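Side-chain contacts in shikimate dehydrogenase (NADP(+)) (Thermotoga maritima, PDB 3U62), which probably catalyses the reversible NADPH-linked reduction of 3-dehydroshikimate to shikimate in the pathway to chorismate and the aromatic amino acids: residues T93-V96 with G97-S101; G221-M224 with F225-A229; E231-K234 with I235-I238. One frame throughout, in Å; residues are numbered along the deposited sequence.

Contact 1: T93-V96 with G97-S101; sequences TDWV and GVVKS
The first turn of helix 94-101 is closed by G97 N, which donates to O of T93, the residue just before the helix, over 2.9 Å, and the same i to i+4 spacing is kept by V98 with D94, V99 with W95 and K100 with V96. The V99 N bond to W95 O is nearly straight, 172° at the hydrogen. Side chains then meet one turn apart. W95 and V99 run side by side, with V99 CG2 at the rim of the indole, 4.0 Å from W95 CE3 and near the ring plane. That methyl lies anti to its own carbonyl carbon, which also sets it 3.4 Å from W95 O. The indole takes the crowded position between backbone N and carbonyl carbon (chi1 74°), where V96 CG2 covers the centre of one face; its NE1 is hydrogen-bonded to D75. V98 CG2 rests 3.3 Å from D94 O, while K100 lays CB and CG along V96 O before bending at its last two torsions to reach E103, with which it forms a salt bridge. At the C-terminal end S101 OG turns back to V98 O at 2.7 Å. D94, predicted to bind shikimate, has its side chain beside K63, the predicted proton acceptor, so the first turn of the helix borders the probable active site. One flank of the helix, through D94, V98 and V99, packs on helix 118-129 of the Rossmann-type domain; another, through T93, V96 and K100, lies against helix 222-235.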
loop_
_atom_site.group_PDB
_atom_site.type_symbol
_atom_site.label_atom_id
_atom_site.label_comp_id
_atom_site.label_asym_id
_atom_site.label_seq_id
_atom_site.Cartn_x
_atom_site.Cartn_y
_atom_site.Cartn_z
ATOM N N THR A 93 -5.501 -6.050 2.596
ATOM C CA THR A 93 -4.339 -6.913 2.405
ATOM C C THR A 93 -3.046 -6.103 2.331
ATOM O O THR A 93 -1.954 -6.676 2.301
ATOM C CB THR A 93 -4.480 -7.792 1.145
ATOM O OG1 THR A 93 -4.558 -6.959 -0.018
ATOM C CG2 THR A 93 -5.733 -8.649 1.230
ATOM N N ASP A 94 -3.177 -4.776 2.301
ATOM C CA ASP A 94 -2.019 -3.880 2.292
ATOM C C ASP A 94 -1.144 -4.058 3.530
ATOM O O ASP A 94 0.079 -4.144 3.412
ATOM C CB ASP A 94 -2.448 -2.412 2.163
ATOM C CG ASP A 94 -2.691 -1.988 0.722
ATOM O OD1 ASP A 94 -2.186 -2.654 -0.209
ATOM O OD2 ASP A 94 -3.389 -0.968 0.520
ATOM N N TRP A 95 -1.767 -4.117 4.710
ATOM C CA TRP A 95 -1.018 -4.283 5.958
ATOM C C TRP A 95 -0.304 -5.631 6.026
ATOM O O TRP A 95 0.802 -5.725 6.565
ATOM C CB TRP A 95 -1.894 -4.051 7.199
ATOM C CG TRP A 95 -2.874 -5.148 7.533
ATOM C CD1 TRP A 95 -4.173 -5.231 7.128
ATOM C CD2 TRP A 95 -2.640 -6.295 8.365
ATOM N NE1 TRP A 95 -4.763 -6.358 7.645
ATOM C CE2 TRP A 95 -3.846 -7.032 8.406
ATOM C CE3 TRP A 95 -1.527 -6.777 9.071
ATOM C CZ2 TRP A 95 -3.973 -8.223 9.124
ATOM C CZ3 TRP A 95 -1.655 -7.965 9.787
ATOM C CH2 TRP A 95 -2.872 -8.672 9.806
ATOM N N VAL A 96 -0.944 -6.662 5.476
ATOM C CA VAL A 96 -0.338 -7.988 5.340
ATOM C C VAL A 96 0.890 -7.898 4.433
ATOM O O VAL A 96 1.935 -8.479 4.736
ATOM C CB VAL A 96 -1.349 -9.028 4.786
ATOM C CG1 VAL A 96 -0.655 -10.333 4.400
ATOM C CG2 VAL A 96 -2.455 -9.296 5.803
ATOM N N GLY A 97 0.753 -7.159 3.332
ATOM C CA GLY A 97 1.863 -6.898 2.419
ATOM C C GLY A 97 3.051 -6.258 3.114
ATOM O O GLY A 97 4.197 -6.625 2.850
ATOM N N VAL A 98 2.772 -5.310 4.009
ATOM C CA VAL A 98 3.818 -4.609 4.760
ATOM C C VAL A 98 4.522 -5.538 5.755
ATOM O O VAL A 98 5.756 -5.602 5.778
ATOM C CB VAL A 98 3.277 -3.342 5.480
ATOM C CG1 VAL A 98 4.382 -2.646 6.270
ATOM C CG2 VAL A 98 2.668 -2.370 4.478
ATOM N N VAL A 99 3.742 -6.254 6.567
ATOM C CA VAL A 99 4.293 -7.199 7.542
ATOM C C VAL A 99 5.198 -8.226 6.859
ATOM O O VAL A 99 6.340 -8.427 7.279
ATOM C CB VAL A 99 3.182 -7.915 8.361
ATOM C CG1 VAL A 99 3.758 -9.051 9.204
ATOM C CG2 VAL A 99 2.445 -6.926 9.249
ATOM N N LYS A 100 4.687 -8.852 5.801
ATOM C CA LYS A 100 5.431 -9.892 5.098
ATOM C C LYS A 100 6.657 -9.357 4.354
ATOM O O LYS A 100 7.661 -10.069 4.230
ATOM C CB LYS A 100 4.513 -10.692 4.170
ATOM C CG LYS A 100 3.526 -11.586 4.921
ATOM C CD LYS A 100 2.939 -12.692 4.047
ATOM C CE LYS A 100 3.958 -13.792 3.755
ATOM N NZ LYS A 100 4.638 -14.298 5.089
ATOM N N SER A 101 6.583 -8.115 3.872
ATOM C CA SER A 101 7.721 -7.474 3.202
ATOM C C SER A 101 8.889 -7.235 4.161
ATOM O O SER A 101 10.041 -7.136 3.734
ATOM C CB SER A 101 7.306 -6.148 2.554
ATOM O OG SER A 101 7.082 -5.143 3.526
#

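Contact 2: G221-M224 with F225-A229; sequences GNLM and FYYQA
L223 and Y227 make the apolar contact of this turn, lying side by side with L223 CD2 3.8 Å from Y227 CE1. With CG anti to the carbonyl carbon (chi1 -72°), the Y227 ring folds back along the helix and brings CD1 to 3.2 Å from L223 O. Its neighbour Y226 stands edge-on to it, CD2 over the centre of one Y227 face. M224, its chain extended beyond CG, touches D94 and V98 of helix 94-101, and F225 packs on helices 15-26 and 241-248. Backbone hydrogen bonds carry the rest: F225 N to G221 O, Y226 N to N222 O, Y227 N to L223 O and Q228 N to M224 O, all at 3.0 Å, start helix 222-235 just after G221, a predicted NADP(+) site. Among the polar side chains, Q228 bends at chi2 and sends NE2 to F225 O at 3.1 Å, on a lone pair in the carbonyl plane but with an N-H angle of only 141°. F225 O thus accepts two donors, Q228 NE2 and A229 N, while Q228 OE1 is hydrogen-bonded to N232 ND2. Both ends of the amide are therefore held, which is likely to fix its rotation beside N83, a predicted shikimate ligand.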
loop_
_atom_site.group_PDB
_atom_site.type_symbol
_atom_site.label_atom_id
_atom_site.label_comp_id
_atom_site.label_asym_id
_atom_site.label_seq_id
_atom_site.Cartn_x
_atom_site.Cartn_y
_atom_site.Cartn_z
ATOM N N GLY A 221 8.229 -0.661 -3.055
ATOM C CA GLY A 221 6.883 -1.213 -2.924
ATOM C C GLY A 221 6.630 -2.561 -3.574
ATOM O O GLY A 221 5.514 -3.079 -3.499
ATOM N N ASN A 222 7.654 -3.134 -4.208
ATOM C CA ASN A 222 7.494 -4.399 -4.928
ATOM C C ASN A 222 7.200 -5.608 -4.034
ATOM O O ASN A 222 6.399 -6.469 -4.410
ATOM C CB ASN A 222 8.685 -4.672 -5.856
ATOM C CG ASN A 222 10.007 -4.757 -5.113
ATOM O OD1 ASN A 222 10.216 -4.093 -4.096
ATOM N ND2 ASN A 222 10.917 -5.577 -5.628
ATOM N N LEU A 223 7.842 -5.677 -2.867
ATOM C CA LEU A 223 7.580 -6.759 -1.908
ATOM C C LEU A 223 6.176 -6.660 -1.317
ATOM O O LEU A 223 5.473 -7.668 -1.207
ATOM C CB LEU A 223 8.624 -6.770 -0.784
ATOM C CG LEU A 223 9.951 -7.505 -1.009
ATOM C CD1 LEU A 223 10.939 -7.136 0.092
ATOM C CD2 LEU A 223 9.753 -9.022 -1.060
ATOM N N MET A 224 5.780 -5.445 -0.939
ATOM C CA MET A 224 4.433 -5.168 -0.444
ATOM C C MET A 224 3.385 -5.576 -1.478
ATOM O O MET A 224 2.385 -6.210 -1.133
ATOM C CB MET A 224 4.290 -3.685 -0.090
ATOM C CG MET A 224 2.931 -3.277 0.463
ATOM S SD MET A 224 2.824 -1.493 0.698
ATOM C CE MET A 224 1.102 -1.311 1.159
ATOM N N PHE A 225 3.627 -5.217 -2.738
ATOM C CA PHE A 225 2.737 -5.584 -3.838
ATOM C C PHE A 225 2.630 -7.100 -3.995
ATOM O O PHE A 225 1.531 -7.638 -4.145
ATOM C CB PHE A 225 3.192 -4.953 -5.160
ATOM C CG PHE A 225 2.369 -5.386 -6.338
ATOM C CD1 PHE A 225 1.176 -4.738 -6.645
ATOM C CD2 PHE A 225 2.767 -6.465 -7.125
ATOM C CE1 PHE A 225 0.399 -5.145 -7.725
ATOM C CE2 PHE A 225 1.996 -6.882 -8.205
ATOM C CZ PHE A 225 0.810 -6.221 -8.507
ATOM N N TYR A 226 3.781 -7.769 -3.973
ATOM C CA TYR A 226 3.876 -9.223 -4.086
ATOM C C TYR A 226 3.029 -9.917 -3.025
ATOM O O TYR A 226 2.226 -10.797 -3.345
ATOM C CB TYR A 226 5.346 -9.645 -3.968
ATOM C CG TYR A 226 5.633 -11.129 -4.080
ATOM C CD1 TYR A 226 5.823 -11.730 -5.324
ATOM C CD2 TYR A 226 5.758 -11.924 -2.939
ATOM C CE1 TYR A 226 6.105 -13.090 -5.432
ATOM C CE2 TYR A 226 6.038 -13.285 -3.034
ATOM C CZ TYR A 226 6.212 -13.860 -4.283
ATOM O OH TYR A 226 6.489 -15.205 -4.383
ATOM N N TYR A 227 3.195 -9.509 -1.770
ATOM C CA TYR A 227 2.521 -10.181 -0.664
ATOM C C TYR A 227 1.044 -9.818 -0.508
ATOM O O TYR A 227 0.259 -10.649 -0.045
ATOM C CB TYR A 227 3.284 -9.986 0.645
ATOM C CG TYR A 227 4.571 -10.781 0.721
ATOM C CD1 TYR A 227 5.805 -10.139 0.807
ATOM C CD2 TYR A 227 4.554 -12.177 0.707
ATOM C CE1 TYR A 227 6.991 -10.861 0.881
ATOM C CE2 TYR A 227 5.732 -12.913 0.778
ATOM C CZ TYR A 227 6.946 -12.248 0.868
ATOM O OH TYR A 227 8.113 -12.972 0.936
ATOM N N GLN A 228 0.658 -8.599 -0.888
ATOM C CA GLN A 228 -0.769 -8.252 -0.900
ATOM C C GLN A 228 -1.506 -9.029 -1.990
ATOM O O GLN A 228 -2.641 -9.458 -1.786
ATOM C CB GLN A 228 -1.023 -6.733 -0.979
ATOM C CG GLN A 228 -0.607 -6.028 -2.273
ATOM C CD GLN A 228 -1.671 -6.066 -3.363
ATOM O OE1 GLN A 228 -2.866 -5.928 -3.096
ATOM N NE2 GLN A 228 -1.230 -6.242 -4.605
ATOM N N ALA A 229 -0.845 -9.217 -3.133
ATOM C CA ALA A 229 -1.393 -10.011 -4.235
ATOM C C ALA A 229 -1.604 -11.462 -3.817
ATOM O O ALA A 229 -2.624 -12.066 -4.154
ATOM C CB ALA A 229 -0.484 -9.933 -5.452
#

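Contact 3: E231-K234 with I235-I238; sequences ENLK and IWGI
W236 carries CG anti to its carbonyl carbon (chi1 -65°), which lays its indole back over N232, while a positive phi of 72° at G237 turns the chain out of helix 222-235. The result is a Schellman motif: I238 N reaches L233 O over 2.9 Å, and G237 N meets K234 O from above the carbonyl plane, 73° out of it. Over the indole, N232 CB makes a CH-pi contact 4.1 Å from the centroid of the six-membered ring, and N232 O, which accepts the backbone N of W236, sits above the same ring system nearer its rim. L233 CD2 comes to the edge of the indole, 4.2 Å from W236 CE3. W236 NE1 is hydrogen-bonded to V85 O, and F3 stacks on the ring, so the helix end is joined to the sheet of the substrate-binding domain. With an alanine in place of W236, V85 O would probably lose this donor and a gap open between N232, L233 and F3. The N232 amide is hydrogen-bonded to T93, Q228 and Y19. Beyond the turn, the I238 side chain crosses that of L233 at about a right angle, its CG1 and CD1 each 3.8 Å from L233 CD2.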
loop_
_atom_site.group_PDB
_atom_site.type_symbol
_atom_site.label_atom_id
_atom_site.label_comp_id
_atom_site.label_asym_id
_atom_site.label_seq_id
_atom_site.Cartn_x
_atom_site.Cartn_y
_atom_site.Cartn_z
ATOM N N GLU A 231 -2.137 -12.513 -0.732
ATOM C CA GLU A 231 -3.268 -12.505 0.192
ATOM C C GLU A 231 -4.604 -12.349 -0.541
ATOM O O GLU A 231 -5.587 -13.000 -0.178
ATOM C CB GLU A 231 -3.094 -11.410 1.250
ATOM C CG GLU A 231 -4.006 -11.545 2.474
ATOM C CD GLU A 231 -3.597 -12.658 3.430
ATOM O OE1 GLU A 231 -2.417 -13.111 3.370
ATOM O OE2 GLU A 231 -4.466 -13.083 4.243
ATOM N N ASN A 232 -4.630 -11.492 -1.564
ATOM C CA ASN A 232 -5.812 -11.318 -2.414
ATOM C C ASN A 232 -6.277 -12.639 -3.005
ATOM O O ASN A 232 -7.463 -12.974 -2.948
ATOM C CB ASN A 232 -5.526 -10.350 -3.570
ATOM C CG ASN A 232 -5.252 -8.932 -3.109
ATOM O OD1 ASN A 232 -5.602 -8.539 -1.996
ATOM N ND2 ASN A 232 -4.624 -8.148 -3.978
ATOM N N LEU A 233 -5.329 -13.382 -3.573
ATOM C CA LEU A 233 -5.619 -14.654 -4.226
ATOM C C LEU A 233 -6.089 -15.716 -3.237
ATOM O O LEU A 233 -6.919 -16.562 -3.582
ATOM C CB LEU A 233 -4.407 -15.151 -5.021
ATOM C CG LEU A 233 -4.006 -14.332 -6.256
ATOM C CD1 LEU A 233 -2.636 -14.748 -6.743
ATOM C CD2 LEU A 233 -5.032 -14.456 -7.383
ATOM N N LYS A 234 -5.563 -15.668 -2.013
ATOM C CA LYS A 234 -6.008 -16.566 -0.948
ATOM C C LYS A 234 -7.454 -16.269 -0.548
ATOM O O LYS A 234 -8.258 -17.191 -0.376
ATOM C CB LYS A 234 -5.085 -16.477 0.271
ATOM C CG LYS A 234 -3.719 -17.119 0.075
ATOM C CD LYS A 234 -2.879 -17.006 1.336
ATOM C CE LYS A 234 -1.495 -17.600 1.138
ATOM N NZ LYS A 234 -0.698 -17.581 2.397
ATOM N N ILE A 235 -7.772 -14.981 -0.408
ATOM C CA ILE A 235 -9.134 -14.537 -0.106
ATOM C C ILE A 235 -10.106 -14.956 -1.213
ATOM O O ILE A 235 -11.215 -15.420 -0.933
ATOM C CB ILE A 235 -9.191 -13.004 0.143
ATOM C CG1 ILE A 235 -8.535 -12.671 1.489
ATOM C CG2 ILE A 235 -10.632 -12.489 0.111
ATOM C CD1 ILE A 235 -8.270 -11.197 1.716
ATOM N N TRP A 236 -9.669 -14.816 -2.462
ATOM C CA TRP A 236 -10.487 -15.170 -3.621
ATOM C C TRP A 236 -10.576 -16.683 -3.864
ATOM O O TRP A 236 -11.329 -17.135 -4.733
ATOM C CB TRP A 236 -9.982 -14.437 -4.872
ATOM C CG TRP A 236 -10.136 -12.934 -4.804
ATOM C CD1 TRP A 236 -11.070 -12.238 -4.089
ATOM C CD2 TRP A 236 -9.349 -11.950 -5.494
ATOM N NE1 TRP A 236 -10.910 -10.887 -4.280
ATOM C CE2 TRP A 236 -9.866 -10.681 -5.142
ATOM C CE3 TRP A 236 -8.263 -12.018 -6.380
ATOM C CZ2 TRP A 236 -9.328 -9.487 -5.637
ATOM C CZ3 TRP A 236 -7.728 -10.828 -6.873
ATOM C CH2 TRP A 236 -8.264 -9.580 -6.498
ATOM N N GLY A 237 -9.811 -17.456 -3.090
ATOM C CA GLY A 237 -9.829 -18.919 -3.155
ATOM C C GLY A 237 -9.190 -19.488 -4.408
ATOM O O GLY A 237 -9.547 -20.580 -4.856
ATOM N N ILE A 238 -8.238 -18.745 -4.967
ATOM C CA ILE A 238 -7.615 -19.098 -6.244
ATOM C C ILE A 238 -6.088 -18.995 -6.193
ATOM O O ILE A 238 -5.440 -18.645 -7.186
ATOM C CB ILE A 238 -8.188 -18.244 -7.410
ATOM C CG1 ILE A 238 -8.086 -16.742 -7.091
ATOM C CG2 ILE A 238 -9.626 -18.661 -7.710
ATOM C CD1 ILE A 238 -8.537 -15.818 -8.209
#

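Contacts 2 and 3 occupy the beginning and the end of helix 222-235, whereas contact 1 is the whole of helix 94-101, which packs alongside it. Contacts 1 and 2 have centres about 7 Å apart and touch directly, K100 CB lying 3.5 Å from Y227 CG; contact 3, its centre about 14 Å from either, meets contact 1 through a probable hydrogen bond between T93 OG1 and N232 OD1. All three are partly buried, but contact 3 lies farthest from the chain centre and alone has exposed residues, K234 and G237. Aliphatic packing and an indole rim mark contact 1, tyrosines and a tethered amide contact 2, a helix-ending turn and a ring face contact 3.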